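Local coordinates for protein kinase A regulatory subunit, putative (Trypanosoma cruzi, PDB 6FTF) that binds nucleoside analogues such as 7-cyano-7-deazainosine and probably controls the catalytic subunit of a cAMP-independent protein kinase A, at residues A[92-97]-A[123-128]. Numbering follows the deposited sequence.
With 7CI (7-cyano-7-deazainosine), chain F.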
# COMPACT_ATOMS: atom_id res chain seq x y z
N ASP A 92 13.10 -6.50 14.37
CA ASP A 92 12.68 -5.42 15.25
C ASP A 92 13.35 -4.12 14.83
O ASP A 92 14.54 -4.09 14.51
CB ASP A 92 13.08 -5.71 16.69
CG ASP A 92 12.36 -6.90 17.29
OD1 ASP A 92 11.13 -7.04 17.09
OD2 ASP A 92 13.03 -7.70 17.97
N ILE A 93 12.58 -3.04 14.90
CA ILE A 93 13.09 -1.67 14.80
C ILE A 93 13.29 -1.18 16.22
O ILE A 93 12.33 -1.12 17.00
CB ILE A 93 12.11 -0.77 14.03
CG1 ILE A 93 11.77 -1.37 12.66
CG2 ILE A 93 12.68 0.64 13.89
CD1 ILE A 93 12.98 -1.65 11.79
N ILE A 94 14.52 -0.83 16.56
CA ILE A 94 14.91 -0.48 17.93
C ILE A 94 15.40 0.96 17.94
O ILE A 94 16.38 1.29 17.25
CB ILE A 94 15.97 -1.44 18.47
CG1 ILE A 94 15.42 -2.87 18.43
CG2 ILE A 94 16.43 -1.03 19.88
CD1 ILE A 94 16.40 -3.93 18.75
N LYS A 95 14.74 1.80 18.73
CA LYS A 95 15.14 3.19 18.95
C LYS A 95 15.46 3.37 20.43
O LYS A 95 14.65 3.00 21.29
CB LYS A 95 14.01 4.15 18.60
CG LYS A 95 13.84 4.41 17.14
CD LYS A 95 13.21 5.78 16.90
CE LYS A 95 14.26 6.84 16.62
NZ LYS A 95 13.65 8.09 16.06
N GLU A 96 16.63 3.93 20.72
CA GLU A 96 17.07 4.18 22.09
C GLU A 96 16.75 2.98 22.98
O GLU A 96 16.23 3.11 24.09
CB GLU A 96 16.45 5.46 22.64
N GLY A 97 17.08 1.79 22.47
CA GLY A 97 16.90 0.56 23.21
C GLY A 97 15.49 0.05 23.31
O GLY A 97 15.27 -0.98 23.96
N THR A 123 18.11 1.00 14.82
CA THR A 123 18.70 -0.32 14.62
C THR A 123 17.64 -1.31 14.15
O THR A 123 16.49 -1.28 14.60
CB THR A 123 19.35 -0.76 15.92
OG1 THR A 123 20.46 0.09 16.16
CG2 THR A 123 19.82 -2.21 15.86
N VAL A 124 18.04 -2.17 13.22
CA VAL A 124 17.18 -3.20 12.65
C VAL A 124 17.78 -4.54 13.03
O VAL A 124 18.87 -4.88 12.55
CB VAL A 124 17.07 -3.06 11.13
CG1 VAL A 124 16.19 -4.15 10.59
CG2 VAL A 124 16.55 -1.67 10.75
N LYS A 125 17.09 -5.30 13.87
CA LYS A 125 17.67 -6.50 14.49
C LYS A 125 16.77 -7.70 14.22
O LYS A 125 15.59 -7.68 14.58
CB LYS A 125 17.87 -6.28 15.99
CG LYS A 125 18.73 -7.33 16.67
CD LYS A 125 19.02 -6.89 18.08
CE LYS A 125 19.91 -7.89 18.81
NZ LYS A 125 20.46 -7.31 20.07
N VAL A 126 17.33 -8.75 13.61
CA VAL A 126 16.53 -9.90 13.20
C VAL A 126 16.00 -10.63 14.42
O VAL A 126 16.73 -10.88 15.39
CB VAL A 126 17.40 -10.82 12.33
CG1 VAL A 126 16.65 -12.09 11.98
CG2 VAL A 126 17.85 -10.09 11.08
N CYS A 127 14.72 -11.01 14.39
CA CYS A 127 14.12 -11.66 15.54
C CYS A 127 13.48 -13.00 15.21
O CYS A 127 12.88 -13.62 16.10
CB CYS A 127 13.11 -10.74 16.25
SG CYS A 127 11.74 -10.17 15.24
N THR A 128 13.63 -13.49 13.99
CA THR A 128 13.34 -14.87 13.64
C THR A 128 14.66 -15.62 13.54
O THR A 128 15.74 -15.04 13.63
CB THR A 128 12.58 -14.92 12.32
OG1 THR A 128 13.20 -14.06 11.36
CG2 THR A 128 11.14 -14.47 12.52
C1 7CI F . 12.78 1.53 9.85
N1 7CI F . 12.17 2.53 10.79
O1 7CI F . 14.10 1.25 10.29
C2 7CI F . 10.90 2.49 11.20
N2 7CI F . 9.90 1.64 10.87
O2 7CI F . 12.74 1.02 7.58
C3 7CI F . 8.69 1.85 11.42
N3 7CI F . 8.47 2.91 12.31
O3 7CI F . 14.73 2.66 7.13
C4 7CI F . 9.47 3.78 12.64
N4 7CI F . 12.59 6.35 13.66
C5 7CI F . 10.74 3.60 12.10
O5 7CI F . 9.19 4.71 13.44
C6 7CI F . 12.02 4.28 12.22
C7 7CI F . 12.86 3.53 11.38
C8 7CI F . 12.33 5.41 13.01
C9 7CI F . 12.90 2.04 8.49
C10 7CI F . 14.22 2.60 8.47
C11 7CI F . 15.01 1.58 9.27
C12 7CI F . 16.36 2.17 9.89
O4 7CI F . 16.10 3.40 10.53
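I93 turns CG1 anti to its carbonyl carbon (chi1 -54°), and chi2 (-56°) then sets CD1. V124 CG2 is also anti to its carbonyl carbon. The two side chains lie side by side, pointing the same way, with I93 CD1 3.7 Å from V124 CG2. Both residues belong to one sheet of the beta-roll of a cyclic nucleotide-binding domain (cupin clan). Here strands 92-95 and 123-126 run antiparallel, flanked by strands 98-103 and 71-73.

I93 and V124 form a non-hydrogen-bonded pair, and their side chains face the bound 7-cyano-7-deazainosine. I93 CD1 lies 3.5 Å from the ribose oxygen O1. I93 CG2 packs against the base, 3.7 Å from N1. K95 lies on the same face. Its chain bends at chi3 (96°), and NZ donates a hydrogen bond to the ligand's cyano nitrogen N4. CD and CE also run close to that nitrogen. I93, K95 and V124 thus line the nucleoside pocket, while E111, E113, G110 and A122 supply further hydrogen bonds to the ligand.

Hydrogen-bonded pairs sit on either side of I93 and V124. D92 and K125 exchange two backbone bonds, and so do I94 and T123. I94 N to T123 O is the shorter of the latter two, at 2.8 Å. CA-H groups of I93 and V124 add contacts to the carbonyl oxygens of T123 and D92, respectively.

The opposite face carries D92, I94, T123 and K125. I94 CD1 touches the aliphatic part of K125, 3.9 Å from CB. T123 OG1 is hydrogen-bonded to A75 N. The D92 carboxylate has a long, weak ion pair with K99. Its OD2 also rests 3.5 Å from C127 CB.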